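Local coordinates for protein sensory transduction histidine kinase, putative (Borrelia burgdorferi, PDB 5BWJ) that probably senses small molecules through this periplasmic Venus flytrap domain and passes the signal across the membrane to a histidine kinase, at residues S88-F93 / Y154-C159; S34-W39 / L204-Y209; H51-N56 / A137-E142. All coordinates share one frame; numbering follows the deposited sequence.

Interaction 1: S88-F93 / Y154-C159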
loop_
_atom_site.group_PDB
_atom_site.type_symbol
_atom_site.label_atom_id
_atom_site.label_comp_id
_atom_site.label_asym_id
_atom_site.label_seq_id
_atom_site.Cartn_x
_atom_site.Cartn_y
_atom_site.Cartn_z
ATOM N N SER B 88 0.391 -4.015 -5.474
ATOM C CA SER B 88 1.586 -3.215 -5.240
ATOM C C SER B 88 2.025 -2.540 -6.535
ATOM O O SER B 88 1.502 -2.835 -7.611
ATOM C CB SER B 88 2.719 -4.082 -4.688
ATOM O OG SER B 88 2.354 -4.680 -3.456
ATOM N N ILE B 89 2.983 -1.627 -6.415
ATOM C CA ILE B 89 3.594 -0.985 -7.568
ATOM C C ILE B 89 5.083 -1.303 -7.570
ATOM O O ILE B 89 5.754 -1.170 -6.547
ATOM C CB ILE B 89 3.376 0.545 -7.559
ATOM C CG1 ILE B 89 1.877 0.858 -7.565
ATOM C CG2 ILE B 89 4.074 1.193 -8.759
ATOM C CD1 ILE B 89 1.534 2.343 -7.492
ATOM N N SER B 90 5.594 -1.746 -8.714
ATOM C CA SER B 90 7.017 -2.020 -8.850
ATOM C C SER B 90 7.785 -0.705 -8.928
ATOM O O SER B 90 7.452 0.166 -9.729
ATOM C CB SER B 90 7.290 -2.873 -10.091
ATOM O OG SER B 90 7.034 -2.142 -11.278
ATOM N N ILE B 91 8.811 -0.570 -8.094
ATOM C CA ILE B 91 9.597 0.658 -8.041
ATOM C C ILE B 91 11.089 0.352 -8.017
ATOM O O ILE B 91 11.547 -0.553 -7.315
ATOM C CB ILE B 91 9.212 1.517 -6.808
ATOM C CG1 ILE B 91 7.886 2.237 -7.082
ATOM C CG2 ILE B 91 10.314 2.535 -6.469
ATOM C CD1 ILE B 91 7.413 3.160 -5.973
ATOM N N LEU B 92 11.835 1.111 -8.813
ATOM C CA LEU B 92 13.288 1.063 -8.783
ATOM C C LEU B 92 13.785 2.094 -7.773
ATOM O O LEU B 92 13.644 3.299 -7.990
ATOM C CB LEU B 92 13.868 1.335 -10.173
ATOM C CG LEU B 92 15.365 1.070 -10.343
ATOM C CD1 LEU B 92 15.667 -0.420 -10.244
ATOM C CD2 LEU B 92 15.860 1.627 -11.666
ATOM N N PHE B 93 14.342 1.612 -6.665
ATOM C CA PHE B 93 14.832 2.479 -5.593
ATOM C C PHE B 93 16.338 2.707 -5.671
ATOM O O PHE B 93 17.074 1.872 -6.192
ATOM C CB PHE B 93 14.503 1.880 -4.224
ATOM C CG PHE B 93 13.056 1.977 -3.840
ATOM C CD1 PHE B 93 12.502 3.193 -3.476
ATOM C CD2 PHE B 93 12.260 0.847 -3.808
ATOM C CE1 PHE B 93 11.175 3.280 -3.108
ATOM C CE2 PHE B 93 10.933 0.929 -3.442
ATOM C CZ PHE B 93 10.390 2.147 -3.090
ATOM N N TYR B 154 20.920 -0.036 -7.574
ATOM C CA TYR B 154 19.463 0.057 -7.543
ATOM C C TYR B 154 18.842 -1.249 -7.065
ATOM O O TYR B 154 19.407 -2.323 -7.276
ATOM C CB TYR B 154 18.920 0.408 -8.931
ATOM C CG TYR B 154 19.510 1.665 -9.525
ATOM C CD1 TYR B 154 20.703 1.629 -10.236
ATOM C CD2 TYR B 154 18.873 2.889 -9.380
ATOM C CE1 TYR B 154 21.246 2.776 -10.782
ATOM C CE2 TYR B 154 19.408 4.042 -9.921
ATOM C CZ TYR B 154 20.594 3.980 -10.621
ATOM O OH TYR B 154 21.128 5.127 -11.160
ATOM N N ILE B 155 17.683 -1.153 -6.419
ATOM C CA ILE B 155 16.893 -2.333 -6.083
ATOM C C ILE B 155 15.498 -2.180 -6.679
ATOM O O ILE B 155 14.978 -1.071 -6.787
ATOM C CB ILE B 155 16.804 -2.563 -4.559
ATOM C CG1 ILE B 155 16.183 -1.348 -3.863
ATOM C CG2 ILE B 155 18.190 -2.876 -4.002
ATOM C CD1 ILE B 155 15.989 -1.516 -2.366
ATOM N N TYR B 156 14.909 -3.306 -7.067
ATOM C CA TYR B 156 13.631 -3.321 -7.764
ATOM C C TYR B 156 12.655 -4.254 -7.058
ATOM O O TYR B 156 12.948 -5.432 -6.865
ATOM C CB TYR B 156 13.843 -3.756 -9.214
ATOM C CG TYR B 156 12.652 -3.549 -10.117
ATOM C CD1 TYR B 156 12.165 -2.276 -10.377
ATOM C CD2 TYR B 156 12.026 -4.627 -10.730
ATOM C CE1 TYR B 156 11.080 -2.081 -11.210
ATOM C CE2 TYR B 156 10.940 -4.442 -11.566
ATOM C CZ TYR B 156 10.473 -3.167 -11.802
ATOM O OH TYR B 156 9.394 -2.976 -12.631
ATOM N N GLY B 157 11.499 -3.729 -6.664
ATOM C CA GLY B 157 10.517 -4.536 -5.966
ATOM C C GLY B 157 9.348 -3.762 -5.386
ATOM O O GLY B 157 8.969 -2.701 -5.887
ATOM N N ASP B 158 8.784 -4.310 -4.314
ATOM C CA ASP B 158 7.569 -3.784 -3.703
ATOM C C ASP B 158 7.749 -2.359 -3.185
ATOM O O ASP B 158 8.693 -2.074 -2.448
ATOM C CB ASP B 158 7.126 -4.701 -2.561
ATOM C CG ASP B 158 5.792 -4.296 -1.974
ATOM O OD1 ASP B 158 5.784 -3.493 -1.019
ATOM O OD2 ASP B 158 4.753 -4.779 -2.469
ATOM N N CYS B 159 6.826 -1.477 -3.562
ATOM C CA CYS B 159 6.931 -0.055 -3.236
ATOM C C CYS B 159 6.880 0.212 -1.736
ATOM O O CYS B 159 7.627 1.047 -1.225
ATOM C CB CYS B 159 5.817 0.742 -3.927
ATOM S SG CYS B 159 4.127 0.257 -3.473
#
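Tyr154 lies beside Leu92 where strand 154-156 pairs antiparallel with strand 79-94, the segment axes 4.6 Å apart and 168° from one another. Its CB meets Leu92 CD1 at 3.6 Å, so the apolar root of the tyrosine rests against the leucine methyl. Ile155 is hydrogen-bonded to Phe93 in both directions, the shorter bond running from Phe93 N to Ile155 O at 2.8 Å; its CG1 packs on Phe93 CB, one branched and one aromatic chain filling the same side of the sheet. Tyr156 forms a non-hydrogen-bonded pair with Leu92. With CG turned anti to N (chi1 -168°), its ring runs back along the other strand and places OH 2.8 Å from Ser90 OG; both hydroxyls hydrogen-bond Val181 O, and Ser90 OG also bonds Tyr183 N. Gly157 exchanges two backbone bonds with Ile91, Ile91 N to Gly157 O measuring 3.1 Å, and turns the chain round a corner at phi 171°, psi -152°, a shape glycine adopts easily. Asp158 then reaches back: OD2 accepts from Ser88 OG at 2.6 Å, while OD1 caps Thr161 N at the start of a helix. Cys159 sets CB 3.5 Å from Ile91 CD1, and its carbonyl O lies at the edge of the Phe93 ring. In the mixed sheet of this Venus flytrap sensor domain, Tyr156 and Asp158 face helix 121-128, Ile155 packs against helix 140-148, and strand 114-117 runs along the other edge of strand 154-156, while Ile89 and Ile91 touch Phe19 and Pro18 of the second subunit.

Interaction 2: S34-W39 / L204-Y209. With NO3 (nitrate ion), chain I.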
loop_
_atom_site.group_PDB
_atom_site.type_symbol
_atom_site.label_atom_id
_atom_site.label_comp_id
_atom_site.label_asym_id
_atom_site.label_seq_id
_atom_site.Cartn_x
_atom_site.Cartn_y
_atom_site.Cartn_z
ATOM N N SER B 34 -5.195 -11.009 12.038
ATOM C CA SER B 34 -6.602 -10.702 12.269
ATOM C C SER B 34 -7.477 -11.263 11.150
ATOM O O SER B 34 -8.546 -11.816 11.405
ATOM C CB SER B 34 -6.803 -9.190 12.383
ATOM O OG SER B 34 -8.179 -8.864 12.478
ATOM N N ILE B 35 -7.016 -11.113 9.911
ATOM C CA ILE B 35 -7.750 -11.609 8.752
ATOM C C ILE B 35 -7.858 -13.131 8.771
ATOM O O ILE B 35 -8.918 -13.687 8.487
ATOM C CB ILE B 35 -7.079 -11.178 7.431
ATOM C CG1 ILE B 35 -7.001 -9.653 7.342
ATOM C CG2 ILE B 35 -7.852 -11.728 6.229
ATOM C CD1 ILE B 35 -6.147 -9.152 6.196
ATOM N N LEU B 36 -6.754 -13.799 9.089
ATOM C CA LEU B 36 -6.715 -15.258 9.085
ATOM C C LEU B 36 -7.615 -15.855 10.163
ATOM O O LEU B 36 -8.237 -16.894 9.947
ATOM C CB LEU B 36 -5.278 -15.752 9.269
ATOM C CG LEU B 36 -4.337 -15.529 8.080
ATOM C CD1 LEU B 36 -2.902 -15.864 8.460
ATOM C CD2 LEU B 36 -4.767 -16.355 6.877
ATOM N N ASP B 37 -7.683 -15.203 11.321
ATOM C CA ASP B 37 -8.581 -15.639 12.385
ATOM C C ASP B 37 -10.038 -15.529 11.943
ATOM O O ASP B 37 -10.863 -16.370 12.293
ATOM C CB ASP B 37 -8.355 -14.818 13.657
ATOM C CG ASP B 37 -7.063 -15.183 14.372
ATOM O OD1 ASP B 37 -6.619 -16.345 14.257
ATOM O OD2 ASP B 37 -6.493 -14.308 15.055
ATOM N N LYS B 38 -10.352 -14.492 11.174
ATOM C CA LYS B 38 -11.701 -14.323 10.647
ATOM C C LYS B 38 -12.018 -15.411 9.628
ATOM O O LYS B 38 -13.075 -16.043 9.691
ATOM C CB LYS B 38 -11.869 -12.943 10.009
ATOM C CG LYS B 38 -12.031 -11.810 11.005
ATOM C CD LYS B 38 -12.489 -10.540 10.312
ATOM C CE LYS B 38 -12.936 -9.490 11.309
ATOM N NZ LYS B 38 -13.645 -8.369 10.636
ATOM N N TRP B 39 -11.099 -15.623 8.691
ATOM C CA TRP B 39 -11.255 -16.664 7.682
ATOM C C TRP B 39 -11.427 -18.028 8.336
ATOM O O TRP B 39 -12.196 -18.865 7.863
ATOM C CB TRP B 39 -10.049 -16.683 6.740
ATOM C CG TRP B 39 -10.073 -17.811 5.747
ATOM C CD1 TRP B 39 -10.573 -17.775 4.477
ATOM C CD2 TRP B 39 -9.570 -19.139 5.943
ATOM N NE1 TRP B 39 -10.415 -18.998 3.871
ATOM C CE2 TRP B 39 -9.802 -19.854 4.750
ATOM C CE3 TRP B 39 -8.948 -19.793 7.010
ATOM C CZ2 TRP B 39 -9.435 -21.189 4.596
ATOM C CZ3 TRP B 39 -8.583 -21.118 6.855
ATOM C CH2 TRP B 39 -8.828 -21.801 5.658
ATOM N N LEU B 204 -9.955 -19.502 -0.562
ATOM C CA LEU B 204 -8.901 -18.685 0.030
ATOM C C LEU B 204 -9.019 -17.214 -0.362
ATOM O O LEU B 204 -8.019 -16.560 -0.659
ATOM C CB LEU B 204 -7.527 -19.226 -0.379
ATOM C CG LEU B 204 -7.233 -20.668 0.046
ATOM C CD1 LEU B 204 -5.879 -21.113 -0.482
ATOM C CD2 LEU B 204 -7.287 -20.814 1.559
ATOM N N ASP B 205 -10.243 -16.698 -0.354
ATOM C CA ASP B 205 -10.475 -15.287 -0.636
ATOM C C ASP B 205 -10.318 -14.487 0.656
ATOM O O ASP B 205 -11.300 -14.068 1.268
ATOM C CB ASP B 205 -11.865 -15.073 -1.248
ATOM C CG ASP B 205 -12.021 -13.703 -1.891
ATOM O OD1 ASP B 205 -11.193 -12.809 -1.612
ATOM O OD2 ASP B 205 -12.973 -13.520 -2.678
ATOM N N LEU B 206 -9.070 -14.291 1.070
ATOM C CA LEU B 206 -8.780 -13.595 2.317
ATOM C C LEU B 206 -9.131 -12.115 2.219
ATOM O O LEU B 206 -9.495 -11.489 3.213
ATOM C CB LEU B 206 -7.302 -13.758 2.687
ATOM C CG LEU B 206 -6.805 -15.197 2.835
ATOM C CD1 LEU B 206 -5.306 -15.216 3.107
ATOM C CD2 LEU B 206 -7.556 -15.924 3.942
ATOM N N PHE B 207 -9.030 -11.563 1.015
ATOM C CA PHE B 207 -9.292 -10.145 0.799
ATOM C C PHE B 207 -10.736 -9.772 1.122
ATOM O O PHE B 207 -11.014 -8.650 1.543
ATOM C CB PHE B 207 -8.970 -9.761 -0.647
ATOM C CG PHE B 207 -9.287 -8.329 -0.976
ATOM C CD1 PHE B 207 -8.405 -7.316 -0.641
ATOM C CD2 PHE B 207 -10.467 -7.997 -1.621
ATOM C CE1 PHE B 207 -8.693 -5.998 -0.941
ATOM C CE2 PHE B 207 -10.762 -6.680 -1.925
ATOM C CZ PHE B 207 -9.874 -5.679 -1.584
ATOM N N SER B 208 -11.654 -10.714 0.931
ATOM C CA SER B 208 -13.068 -10.457 1.177
ATOM C C SER B 208 -13.331 -10.156 2.651
ATOM O O SER B 208 -14.294 -9.465 2.987
ATOM C CB SER B 208 -13.916 -11.648 0.730
ATOM O OG SER B 208 -13.655 -12.789 1.529
ATOM N N TYR B 209 -12.471 -10.670 3.527
ATOM C CA TYR B 209 -12.624 -10.459 4.962
ATOM C C TYR B 209 -12.160 -9.066 5.378
ATOM O O TYR B 209 -12.249 -8.694 6.549
ATOM C CB TYR B 209 -11.863 -11.538 5.735
ATOM C CG TYR B 209 -12.477 -12.903 5.549
ATOM C CD1 TYR B 209 -13.387 -13.405 6.468
ATOM C CD2 TYR B 209 -12.173 -13.678 4.438
ATOM C CE1 TYR B 209 -13.963 -14.648 6.296
ATOM C CE2 TYR B 209 -12.745 -14.923 4.256
ATOM C CZ TYR B 209 -13.639 -15.402 5.187
ATOM O OH TYR B 209 -14.212 -16.640 5.012
HETATM N N NO3 I . -9.889 -18.730 -3.903
HETATM O O1 NO3 I . -10.339 -17.831 -3.136
HETATM O O2 NO3 I . -10.170 -19.945 -3.689
HETATM O O3 NO3 I . -9.156 -18.415 -4.885
#
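The helical turn 34-39 comes nearest the loop 204-209, which ends in a short 3-10 turn, at two places, Ile35 CA to Tyr209 CA at 6.3 Å and Trp39 CA to Leu206 CA at 6.7 Å, and no hydrogen bond joins the two segments. Side chains do the work instead. The Tyr209 ring lies across the helix with one face against the backbone of Trp39, whose CA sits 3.9 Å from the ring centroid in a CH-pi contact. Tyrosine is well suited here, since a flat ring can lie against the CA-H of the helix backbone while its edge reaches the indole. The indole of Trp39 leaves its helix with CG anti to the backbone N (chi1 175°), which carries it toward Leu206; there Leu206 CD2 stands over the five-membered ring, 3.9 Å from its centroid. At the edge of the same indole, Tyr209 CE2 meets Trp39 CD1 at 3.6 Å, the two ring planes inclined at 68°. In this Venus flytrap fold, helix 32-42 covers strands 6-13 and 45-52, and the chain 204-209, coming late in the sequence, packs back onto it. Leu204 CD2 touches Trp39 CZ2 at 3.7 Å, and Trp39 NE1 is satisfied by Asn203 O. On the preceding turn, Ile35 CG2 packs on Tyr209 CB at 4.0 Å, while Leu36 meets the other methyl of Leu206. The aliphatic part of Lys38 borders Tyr209, and its NZ forms a salt bridge with Asp180 of the second subunit. An inverse gamma turn is centred on Asp205, closed by a weak bond from Leu206 N to Leu204 O. Beside it, a nitrate ion, most likely a crystallisation additive, accepts from Leu204 N through its O2 at 3.2 Å.

Interaction 3: H51-N56 / A137-E142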
loop_
_atom_site.group_PDB
_atom_site.type_symbol
_atom_site.label_atom_id
_atom_site.label_comp_id
_atom_site.label_asym_id
_atom_site.label_seq_id
_atom_site.Cartn_x
_atom_site.Cartn_y
_atom_site.Cartn_z
ATOM N N HIS B 51 6.467 -17.968 9.770
ATOM C CA HIS B 51 7.219 -17.050 8.928
ATOM C C HIS B 51 8.459 -17.722 8.356
ATOM O O HIS B 51 9.159 -18.455 9.056
ATOM C CB HIS B 51 7.624 -15.806 9.718
ATOM C CG HIS B 51 6.466 -14.960 10.148
ATOM N ND1 HIS B 51 5.782 -15.179 11.324
ATOM C CD2 HIS B 51 5.872 -13.897 9.558
ATOM C CE1 HIS B 51 4.817 -14.285 11.440
ATOM N NE2 HIS B 51 4.850 -13.495 10.382
ATOM N N ILE B 52 8.715 -17.473 7.077
ATOM C CA ILE B 52 9.956 -17.890 6.440
ATOM C C ILE B 52 10.483 -16.753 5.570
ATOM O O ILE B 52 9.729 -16.120 4.831
ATOM C CB ILE B 52 9.768 -19.166 5.591
ATOM C CG1 ILE B 52 8.547 -19.038 4.674
ATOM C CG2 ILE B 52 9.619 -20.384 6.502
ATOM C CD1 ILE B 52 8.435 -20.145 3.646
ATOM N N ASP B 53 11.779 -16.480 5.680
ATOM C CA ASP B 53 12.402 -15.412 4.909
ATOM C C ASP B 53 12.477 -15.781 3.435
ATOM O O ASP B 53 12.091 -14.997 2.565
ATOM C CB ASP B 53 13.803 -15.110 5.446
ATOM C CG ASP B 53 13.776 -14.473 6.819
ATOM O OD1 ASP B 53 12.727 -14.556 7.492
ATOM O OD2 ASP B 53 14.804 -13.892 7.228
ATOM N N ASN B 54 12.969 -16.987 3.168
ATOM C CA ASN B 54 13.224 -17.442 1.809
ATOM C C ASN B 54 12.288 -18.572 1.411
ATOM O O ASN B 54 11.694 -19.231 2.267
ATOM C CB ASN B 54 14.677 -17.904 1.674
ATOM C CG ASN B 54 15.659 -16.905 2.250
ATOM O OD1 ASN B 54 15.424 -15.697 2.216
ATOM N ND2 ASN B 54 16.766 -17.406 2.788
ATOM N N LEU B 55 12.173 -18.788 0.105
ATOM C CA LEU B 55 11.373 -19.878 -0.439
ATOM C C LEU B 55 12.281 -20.940 -1.055
ATOM O O LEU B 55 12.655 -20.844 -2.224
ATOM C CB LEU B 55 10.391 -19.347 -1.483
ATOM C CG LEU B 55 9.410 -20.367 -2.060
ATOM C CD1 LEU B 55 8.411 -20.814 -1.000
ATOM C CD2 LEU B 55 8.695 -19.784 -3.266
ATOM N N ASN B 56 12.637 -21.944 -0.261
ATOM C CA ASN B 56 13.508 -23.022 -0.721
ATOM C C ASN B 56 12.702 -24.179 -1.304
ATOM O O ASN B 56 11.797 -24.699 -0.655
ATOM C CB ASN B 56 14.383 -23.522 0.430
ATOM C CG ASN B 56 15.011 -22.389 1.218
ATOM O OD1 ASN B 56 14.533 -22.025 2.293
ATOM N ND2 ASN B 56 16.084 -21.818 0.682
ATOM N N ALA B 137 18.810 -11.460 -4.691
ATOM C CA ALA B 137 18.686 -11.535 -3.240
ATOM C C ALA B 137 17.653 -12.590 -2.863
ATOM O O ALA B 137 16.736 -12.874 -3.634
ATOM C CB ALA B 137 18.301 -10.181 -2.665
ATOM N N ASP B 138 17.805 -13.170 -1.678
ATOM C CA ASP B 138 16.898 -14.216 -1.218
ATOM C C ASP B 138 15.641 -13.626 -0.587
ATOM O O ASP B 138 14.593 -14.269 -0.565
ATOM C CB ASP B 138 17.598 -15.135 -0.211
ATOM C CG ASP B 138 18.717 -15.947 -0.835
ATOM O OD1 ASP B 138 18.653 -16.219 -2.053
ATOM O OD2 ASP B 138 19.658 -16.323 -0.104
ATOM N N ASN B 139 15.752 -12.405 -0.071
ATOM C CA ASN B 139 14.631 -11.754 0.601
ATOM C C ASN B 139 14.798 -10.239 0.664
ATOM O O ASN B 139 15.858 -9.709 0.335
ATOM C CB ASN B 139 14.467 -12.314 2.014
ATOM C CG ASN B 139 15.736 -12.205 2.836
ATOM O OD1 ASN B 139 16.187 -11.107 3.161
ATOM N ND2 ASN B 139 16.312 -13.348 3.185
ATOM N N SER B 140 13.745 -9.552 1.097
ATOM C CA SER B 140 13.737 -8.092 1.133
ATOM C C SER B 140 14.851 -7.534 2.012
ATOM O O SER B 140 15.521 -6.573 1.639
ATOM C CB SER B 140 12.384 -7.576 1.630
ATOM O OG SER B 140 11.346 -7.910 0.727
ATOM N N GLN B 141 15.043 -8.137 3.180
ATOM C CA GLN B 141 16.063 -7.679 4.116
ATOM C C GLN B 141 17.453 -7.737 3.492
ATOM O O GLN B 141 18.222 -6.779 3.576
ATOM C CB GLN B 141 16.021 -8.519 5.391
ATOM C CG GLN B 141 17.031 -8.117 6.441
ATOM C CD GLN B 141 16.735 -8.755 7.780
ATOM O OE1 GLN B 141 15.681 -8.518 8.371
ATOM N NE2 GLN B 141 17.654 -9.587 8.258
ATOM N N GLU B 142 17.770 -8.864 2.863
ATOM C CA GLU B 142 19.051 -9.018 2.187
ATOM C C GLU B 142 19.176 -8.015 1.047
ATOM O O GLU B 142 20.243 -7.442 0.826
ATOM C CB GLU B 142 19.206 -10.442 1.652
ATOM C CG GLU B 142 20.461 -10.663 0.816
ATOM C CD GLU B 142 20.545 -12.071 0.262
ATOM O OE1 GLU B 142 19.919 -12.979 0.848
ATOM O OE2 GLU B 142 21.230 -12.268 -0.764
HETATM O O HOH W 1 11.949 -14.190 -0.135
#
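Asn54 and Asn139 join the loop after strand 45-52 to the start of helix 140-148, where Asn139 is the N-cap; in a Venus flytrap fold the arrangement is consistent with a contact between the two lobes. Direct hydrogen bonding across the contact rests on one amide pair: Asn139 ND2 donates to Asn54 OD1 at 2.7 Å, almost straight at 171°, on a lone pair in the carbonyl plane. The two amides lie nearly coplanar, 6° apart. Asparagine suits the cap because its short amide has two different ends. With CG placed between N and the carbonyl carbon (chi1 55°), Asn139 OD1 can receive Glu142 N at 2.8 Å while ND2 points across to Asn54. Fixed at both ends, the amide has little liberty to rotate. Glu142 OE1 also accepts, weakly, from Asp138 N, linking the residue before the N-cap to the first turn of the helix. Farther out, Ser140 OG bonds Asp14, and Gln141 OE1 takes a hydrogen bond from Lys22, which forms a long, weak ion pair with Asp53. Van der Waals contact is slight: Asp138 CB touches Asn54 OD1 at 3.3 Å, and Asp53 CB lies beside the Asn139 amide. Water supplies the remaining link, bridging two carbonyls that could not bond each other: it donates to Asp53 O at 2.8 Å and to Asp138 O at 2.7 Å.

In the fold
Interactions 1 and 2 are buried, whereas interaction 3 is smaller and partly open, and their chemistry follows. In interaction 1 the backbone ladder of a sheet dominates, with polar side chains bonded at one end and along one face; interaction 2 has no hydrogen bond across it and depends on aromatic and aliphatic packing; interaction 3 is held by one amide pair and a water. Interactions 1 and 3 reach the same sheet, and helix 140-148 of interaction 3 is followed in the chain by strand 154-156 of interaction 1. Helix 32-42 and strand 45-52, successive in the chain, carry interactions 2 and 3. Interactions 1 and 2, on opposite sides of the chain's centre with centres 27 Å apart, both touch the second subunit.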